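Local atomic coordinates of putative secreted cellulose-binding protein (Streptomyces coelicolor, PDB entry 4OY6), a protein that probably cleaves cellulose oxidatively as a secreted copper-dependent lytic polysaccharide monooxygenase of family AA10. Residues Pro7-Arg17 with Leu83-Val94. Residues are numbered along the deposited sequence; the frame is centred on the assembly and turned at random.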
ATOM      1  N   PRO A   7      -6.141  -3.205  -6.084  1.00  7.70           N
ATOM      2  CA  PRO A   7      -6.241  -1.759  -6.250  1.00  7.67           C
ATOM      3  C   PRO A   7      -4.866  -1.141  -6.006  1.00  7.26           C
ATOM      4  O   PRO A   7      -4.239  -1.438  -4.991  1.00  7.41           O
ATOM      5  CB  PRO A   7      -7.272  -1.360  -5.182  1.00  8.91           C
ATOM      6  CG  PRO A   7      -7.114  -2.375  -4.108  1.00  8.87           C
ATOM      7  CD  PRO A   7      -6.726  -3.651  -4.805  1.00  8.54           C
ATOM      8  N   ALA A   8      -4.406  -0.308  -6.919  1.00  6.99           N
ATOM      9  CA  ALA A   8      -3.028   0.154  -6.902  1.00  7.07           C
ATOM     10  C   ALA A   8      -2.622   0.728  -5.560  1.00  6.55           C
ATOM     11  O   ALA A   8      -3.365   1.535  -4.963  1.00  7.40           O
ATOM     12  CB  ALA A   8      -2.820   1.201  -7.964  1.00  8.78           C
ATOM     13  N   SER A   9      -1.424   0.371  -5.110  1.00  6.83           N
ATOM     14  CA  SER A   9      -0.829   1.001  -3.937  1.00  6.40           C
ATOM     15  C   SER A   9      -0.545   2.479  -4.208  1.00  6.64           C
ATOM     16  O   SER A   9      -0.615   2.954  -5.336  1.00  7.02           O
ATOM     17  CB  SER A   9       0.461   0.284  -3.565  1.00  6.38           C
ATOM     18  OG  SER A   9       1.425   0.450  -4.600  1.00  7.56           O
ATOM     19  N   ARG A  10      -0.218   3.215  -3.166  1.00  6.03           N
ATOM     20  CA  ARG A  10      -0.042   4.657  -3.321  1.00  6.53           C
ATOM     21  C   ARG A  10       1.037   4.990  -4.351  1.00  6.32           C
ATOM     22  O   ARG A  10       0.859   5.806  -5.248  1.00  7.17           O
ATOM     23  CB  ARG A  10       0.246   5.341  -1.987  1.00  6.72           C
ATOM     24  CG  ARG A  10      -0.989   5.447  -1.106  1.00  7.22           C
ATOM     25  CD  ARG A  10      -0.767   6.224   0.177  1.00  6.86           C
ATOM     26  NE  ARG A  10      -2.041   6.399   0.836  1.00  7.22           N
ATOM     27  CZ  ARG A  10      -2.228   6.953   2.024  1.00  7.20           C
ATOM     28  NH1 ARG A  10      -1.211   7.381   2.734  1.00  7.62           N
ATOM     29  NH2 ARG A  10      -3.466   7.058   2.494  1.00  8.29           N
ATOM     30  N   ASN A  11       2.203   4.371  -4.195  1.00  6.77           N
ATOM     31  CA  ASN A  11       3.318   4.692  -5.074  1.00  6.52           C
ATOM     32  C   ASN A  11       3.187   4.015  -6.424  1.00  6.78           C
ATOM     33  O   ASN A  11       3.529   4.621  -7.449  1.00  7.88           O
ATOM     34  CB  ASN A  11       4.682   4.475  -4.413  1.00  6.98           C
ATOM     35  CG  ASN A  11       5.012   3.035  -4.111  1.00  7.29           C
ATOM     36  OD1 ASN A  11       4.164   2.241  -3.733  1.00  8.86           O
ATOM     37  ND2 ASN A  11       6.261   2.727  -4.219  1.00 10.65           N
ATOM     38  N   TYR A  12       2.695   2.776  -6.482  1.00  6.43           N
ATOM     39  CA  TYR A  12       2.445   2.171  -7.794  1.00  6.94           C
ATOM     40  C   TYR A  12       1.429   2.986  -8.583  1.00  7.53           C
ATOM     41  O   TYR A  12       1.614   3.200  -9.790  1.00  8.40           O
ATOM     42  CB  TYR A  12       2.015   0.703  -7.673  1.00  7.93           C
ATOM     43  CG  TYR A  12       1.847   0.045  -9.003  1.00  7.98           C
ATOM     44  CD1 TYR A  12       2.951  -0.431  -9.696  1.00 10.85           C
ATOM     45  CD2 TYR A  12       0.598  -0.062  -9.599  1.00  9.32           C
ATOM     46  CE1 TYR A  12       2.816  -1.018 -10.918  1.00 13.25           C
ATOM     47  CE2 TYR A  12       0.451  -0.622 -10.855  1.00 10.49           C
ATOM     48  CZ  TYR A  12       1.581  -1.108 -11.501  1.00 11.45           C
ATOM     49  OH  TYR A  12       1.517  -1.705 -12.743  1.00 16.84           O
ATOM     50  N   GLY A  13       0.370   3.440  -7.920  1.00  7.41           N
ATOM     51  CA  GLY A  13      -0.634   4.251  -8.585  1.00  7.94           C
ATOM     52  C   GLY A  13      -0.074   5.570  -9.095  1.00  7.50           C
ATOM     53  O   GLY A  13      -0.361   5.954 -10.222  1.00  8.38           O
ATOM     54  N   CYS A  14       0.734   6.257  -8.291  1.00  6.92           N
ATOM     55  CA  CYS A  14       1.344   7.484  -8.763  1.00  7.44           C
ATOM     56  C   CYS A  14       2.231   7.230  -9.982  1.00  8.21           C
ATOM     57  O   CYS A  14       2.287   8.079 -10.887  1.00  9.85           O
ATOM     58  CB  CYS A  14       2.135   8.187  -7.672  1.00  8.43           C
ATOM     59  SG  CYS A  14       1.148   8.870  -6.306  1.00  8.51           S
ATOM     60  N   TRP A  15       2.947   6.115  -9.983  1.00  6.94           N
ATOM     61  CA  TRP A  15       3.782   5.740 -11.122  1.00  7.62           C
ATOM     62  C   TRP A  15       2.932   5.399 -12.347  1.00  8.30           C
ATOM     63  O   TRP A  15       3.217   5.863 -13.459  1.00  9.64           O
ATOM     64  CB  TRP A  15       4.683   4.562 -10.720  1.00  8.10           C
ATOM     65  CG  TRP A  15       5.449   4.007 -11.857  1.00  9.62           C
ATOM     66  CD1 TRP A  15       6.592   4.509 -12.392  1.00 12.21           C
ATOM     67  CD2 TRP A  15       5.082   2.887 -12.655  1.00 10.81           C
ATOM     68  NE1 TRP A  15       6.980   3.754 -13.457  1.00 14.10           N
ATOM     69  CE2 TRP A  15       6.081   2.744 -13.649  1.00 13.70           C
ATOM     70  CE3 TRP A  15       4.017   1.977 -12.626  1.00 12.43           C
ATOM     71  CZ2 TRP A  15       6.031   1.741 -14.614  1.00 17.90           C
ATOM     72  CZ3 TRP A  15       3.970   0.977 -13.578  1.00 17.10           C
ATOM     73  CH2 TRP A  15       4.978   0.852 -14.553  1.00 18.86           C
ATOM     74  N   GLU A  16       1.908   4.575 -12.160  1.00  8.38           N
ATOM     75  CA  GLU A  16       1.089   4.131 -13.288  1.00 11.22           C
ATOM     76  C   GLU A  16       0.380   5.311 -13.941  1.00  9.93           C
ATOM     77  O   GLU A  16       0.273   5.359 -15.171  1.00 12.47           O
ATOM     78  CB  GLU A  16       0.088   3.066 -12.811  1.00 14.52           C
ATOM     79  CG  GLU A  16      -0.791   2.462 -13.871  1.00 21.94           C
ATOM     80  CD  GLU A  16      -1.713   1.400 -13.299  1.00 24.85           C
ATOM     81  OE1 GLU A  16      -2.175   1.500 -12.126  1.00 28.00           O
ATOM     82  OE2 GLU A  16      -2.008   0.468 -14.065  1.00 37.83           O
ATOM     83  N   ARG A  17      -0.125   6.229 -13.128  1.00  9.18           N
ATOM     84  CA  ARG A  17      -0.923   7.325 -13.663  1.00 10.26           C
ATOM     85  C   ARG A  17      -0.084   8.453 -14.245  1.00  9.87           C
ATOM     86  O   ARG A  17      -0.520   9.105 -15.189  1.00 13.34           O
ATOM     87  CB  ARG A  17      -1.876   7.897 -12.618  1.00 11.52           C
ATOM     88  CG  ARG A  17      -2.957   6.930 -12.203  1.00 12.88           C
ATOM     89  CD  ARG A  17      -4.051   7.589 -11.325  1.00 15.26           C
ATOM     90  NE  ARG A  17      -3.569   8.274 -10.091  1.00 13.30           N
ATOM     91  CZ  ARG A  17      -3.314   7.646  -8.961  1.00 12.15           C
ATOM     92  NH1 ARG A  17      -3.455   6.321  -8.872  1.00 14.16           N
ATOM     93  NH2 ARG A  17      -2.896   8.324  -7.932  1.00 11.67           N
ATOM     94  N   LEU A  83       4.680   8.966   1.326  1.00  7.63           N
ATOM     95  CA  LEU A  83       3.459   8.168   1.321  1.00  6.92           C
ATOM     96  C   LEU A  83       2.703   8.236   2.654  1.00  6.94           C
ATOM     97  O   LEU A  83       1.554   7.788   2.737  1.00  8.35           O
ATOM     98  CB  LEU A  83       3.717   6.701   0.943  1.00  7.05           C
ATOM     99  CG  LEU A  83       4.538   6.490  -0.335  1.00  7.35           C
ATOM    100  CD1 LEU A  83       4.610   5.005  -0.618  1.00  7.89           C
ATOM    101  CD2 LEU A  83       3.973   7.283  -1.514  1.00  8.20           C
ATOM    102  N   ASP A  84       3.351   8.791   3.692  1.00  7.34           N
ATOM    103  CA  ASP A  84       2.688   9.026   4.969  1.00  8.31           C
ATOM    104  C   ASP A  84       1.932  10.363   5.016  1.00  8.59           C
ATOM    105  O   ASP A  84       1.289  10.681   6.022  1.00  9.97           O
ATOM    106  CB  ASP A  84       3.709   9.001   6.102  1.00  8.72           C
ATOM    107  CG  ASP A  84       4.331   7.631   6.337  1.00  8.76           C
ATOM    108  OD1 ASP A  84       3.638   6.616   6.141  1.00  9.25           O
ATOM    109  OD2 ASP A  84       5.501   7.603   6.773  1.00  9.76           O
ATOM    110  N   ALA A  85       2.000  11.167   3.953  1.00  8.80           N
ATOM    111  CA  ALA A  85       1.245  12.405   3.921  1.00  9.23           C
ATOM    112  C   ALA A  85      -0.245  12.127   4.081  1.00  9.04           C
ATOM    113  O   ALA A  85      -0.756  11.098   3.619  1.00  9.49           O
ATOM    114  CB  ALA A  85       1.519  13.156   2.634  1.00 10.72           C
ATOM    115  N   VAL A  86      -0.918  13.069   4.733  1.00  9.74           N
ATOM    116  CA  VAL A  86      -2.344  12.981   4.974  1.00 10.55           C
ATOM    117  C   VAL A  86      -3.051  13.954   4.027  1.00 10.32           C
ATOM    118  O   VAL A  86      -2.717  15.145   3.971  1.00 12.73           O
ATOM    119  CB  VAL A  86      -2.659  13.298   6.435  1.00 11.19           C
ATOM    120  CG1 VAL A  86      -4.159  13.327   6.682  1.00 12.05           C
ATOM    121  CG2 VAL A  86      -1.976  12.296   7.345  1.00 12.07           C
ATOM    122  N   GLY A  87      -4.001  13.437   3.249  1.00 10.89           N
ATOM    123  CA  GLY A  87      -4.688  14.245   2.266  1.00 10.73           C
ATOM    124  C   GLY A  87      -5.480  13.382   1.326  1.00 11.21           C
ATOM    125  O   GLY A  87      -5.598  12.167   1.545  1.00 10.89           O
ATOM    126  N   PRO A  88      -6.027  13.996   0.277  1.00 10.08           N
ATOM    127  CA  PRO A  88      -6.969  13.320  -0.613  1.00  9.96           C
ATOM    128  C   PRO A  88      -6.280  12.448  -1.677  1.00  9.16           C
ATOM    129  O   PRO A  88      -6.310  12.746  -2.874  1.00 10.21           O
ATOM    130  CB  PRO A  88      -7.732  14.495  -1.230  1.00 11.04           C
ATOM    131  CG  PRO A  88      -6.699  15.573  -1.314  1.00 11.95           C
ATOM    132  CD  PRO A  88      -5.946  15.452  -0.011  1.00 11.22           C
ATOM    133  N   TRP A  89      -5.657  11.365  -1.219  1.00  8.46           N
ATOM    134  CA  TRP A  89      -5.032  10.394  -2.107  1.00  8.16           C
ATOM    135  C   TRP A  89      -6.091   9.876  -3.073  1.00  7.74           C
ATOM    136  O   TRP A  89      -7.233   9.616  -2.697  1.00  9.15           O
ATOM    137  CB  TRP A  89      -4.458   9.233  -1.301  1.00  8.18           C
ATOM    138  CG  TRP A  89      -3.230   9.612  -0.523  1.00  8.56           C
ATOM    139  CD1 TRP A  89      -3.165  10.056   0.754  1.00  8.62           C
ATOM    140  CD2 TRP A  89      -1.888   9.528  -0.991  1.00  7.61           C
ATOM    141  NE1 TRP A  89      -1.872  10.293   1.113  1.00  8.23           N
ATOM    142  CE2 TRP A  89      -1.055   9.993   0.048  1.00  7.75           C
ATOM    143  CE3 TRP A  89      -1.315   9.138  -2.190  1.00  8.27           C
ATOM    144  CZ2 TRP A  89       0.319  10.056  -0.091  1.00  7.95           C
ATOM    145  CZ3 TRP A  89       0.049   9.240  -2.327  1.00  8.52           C
ATOM    146  CH2 TRP A  89       0.841   9.690  -1.296  1.00  7.97           C
ATOM    147  N   GLN A  90      -5.712   9.683  -4.326  1.00  7.67           N
ATOM    148  CA  GLN A  90      -6.654   9.155  -5.314  1.00  8.01           C
ATOM    149  C   GLN A  90      -7.066   7.728  -4.986  1.00  7.22           C
ATOM    150  O   GLN A  90      -6.197   6.880  -4.773  1.00  7.86           O
ATOM    151  CB  GLN A  90      -5.990   9.210  -6.689  1.00 10.24           C
ATOM    152  CG  GLN A  90      -6.777   8.609  -7.818  1.00 12.87           C
ATOM    153  CD  GLN A  90      -8.029   9.358  -8.089  1.00 14.40           C
ATOM    154  OE1 GLN A  90      -8.024  10.569  -8.269  1.00 16.84           O
ATOM    155  NE2 GLN A  90      -9.126   8.655  -8.091  1.00 15.51           N
ATOM    156  N   THR A  91      -8.362   7.460  -4.952  1.00  8.58           N
ATOM    157  CA  THR A  91      -8.852   6.112  -4.673  1.00  8.00           C
ATOM    158  C   THR A  91      -9.113   5.329  -5.959  1.00  8.56           C
ATOM    159  O   THR A  91      -9.237   5.890  -7.054  1.00 10.89           O
ATOM    160  CB  THR A  91     -10.132   6.176  -3.836  1.00  8.79           C
ATOM    161  OG1 THR A  91     -11.116   6.980  -4.495  1.00 10.65           O
ATOM    162  CG2 THR A  91      -9.874   6.731  -2.468  1.00  9.34           C
ATOM    163  N   THR A  92      -9.178   4.011  -5.797  1.00  8.32           N
ATOM    164  CA  THR A  92      -9.717   3.079  -6.769  1.00  8.42           C
ATOM    165  C   THR A  92     -11.073   2.603  -6.248  1.00  7.61           C
ATOM    166  O   THR A  92     -11.175   2.212  -5.085  1.00  8.30           O
ATOM    167  CB  THR A  92      -8.776   1.841  -6.900  1.00  9.44           C
ATOM    168  OG1 THR A  92      -7.479   2.269  -7.329  1.00 11.68           O
ATOM    169  CG2 THR A  92      -9.312   0.842  -7.901  1.00 11.26           C
ATOM    170  N   ASP A  93     -12.098   2.601  -7.092  1.00  7.59           N
ATOM    171  CA  ASP A  93     -13.383   2.034  -6.686  1.00  7.85           C
ATOM    172  C   ASP A  93     -13.244   0.526  -6.537  1.00  8.45           C
ATOM    173  O   ASP A  93     -12.679  -0.125  -7.412  1.00  9.85           O
ATOM    174  CB  ASP A  93     -14.469   2.329  -7.723  1.00  8.85           C
ATOM    175  CG  ASP A  93     -15.040   3.722  -7.624  1.00  9.46           C
ATOM    176  OD1 ASP A  93     -14.525   4.564  -6.888  1.00 10.09           O
ATOM    177  OD2 ASP A  93     -16.059   3.985  -8.297  1.00 11.18           O
ATOM    178  N   VAL A  94     -13.785  -0.004  -5.452  1.00  8.52           N
ATOM    179  CA  VAL A  94     -13.872  -1.443  -5.250  1.00  8.70           C
ATOM    180  C   VAL A  94     -15.280  -1.796  -4.811  1.00  8.99           C
ATOM    181  O   VAL A  94     -15.999  -0.965  -4.247  1.00 11.64           O
ATOM    182  CB  VAL A  94     -12.861  -1.948  -4.186  1.00  8.95           C
ATOM    183  CG1 VAL A  94     -11.425  -1.703  -4.620  1.00  9.50           C
ATOM    184  CG2 VAL A  94     -13.118  -1.321  -2.814  1.00  9.91           C
TER
HETATM  185  O   HOH W   1      -6.055   0.406  -9.183  1.00 13.78           O
HETATM  186  O   HOH W   2      -5.998   2.168  -5.169  1.00 14.59           O
HETATM  187  O   HOH W   3      -1.724   8.959   5.120  1.00 10.19           O
HETATM  188  O   HOH W   4      -5.249   4.878  -6.502  1.00 22.53           O
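With CG turned away from its own carbonyl carbon (chi1 -74°) and the chain extended from there to NE, Arg-10 reaches out of the first turn of its helix and crosses one face of the Trp-89 indole at about a right angle. Arg-10 CD sits 3.6 Å from the centroid of the six-membered ring of Trp-89, a CH-pi contact. The guanidinium lies flat on the five-membered ring of Trp-89, the two planes 6° apart, with Arg-10 CZ 3.5 Å from that ring's centroid, a cation-pi stack. At the guanidinium edge, Arg-10 NH1 donates to Leu-83 O at 2.8 Å; the nitrogen lies close to the line of the carbonyl, though the bond is bent at the hydrogen (142°). Water 3, likewise in plane, joins NH1 to Ala-85 O. Ala-85 O accepts a nearly straight bond from Trp-89 NE1 (2.9 Å), which fixes the indole's rotation, and a salt bridge from Arg-10 NE to Asp-182 ties the cation further. Cys-14 SG, disulfide-bonded to Cys-34, meets the edge of the indole, 4.1 Å from Trp-89 CZ3, a sulfur-aromatic contact. Asn-11 CB packs against Leu-83 CD1, its amide nitrogen bonded to Ala-44 O.

One helical turn beyond Cys-14, the bent chain of Arg-17 lays its guanidinium over the aliphatic part of Gln-90; Arg-17 NH2 lies 3.5 Å from Gln-90 CB and is also salt-bridged to Asp-31. Towards the strand, Pro-7 CB touches Thr-92 CB, and Thr-92 OG1 is linked through two waters to both N and O of Ala-8. Ser-9 caps the helix through Tyr-12 N. The contact pins together the start and end of a largely helical region, where the chain leaves strand 2-6 and returns to strand 92-93, a layout consistent with the AA10 beta-sandwich fold.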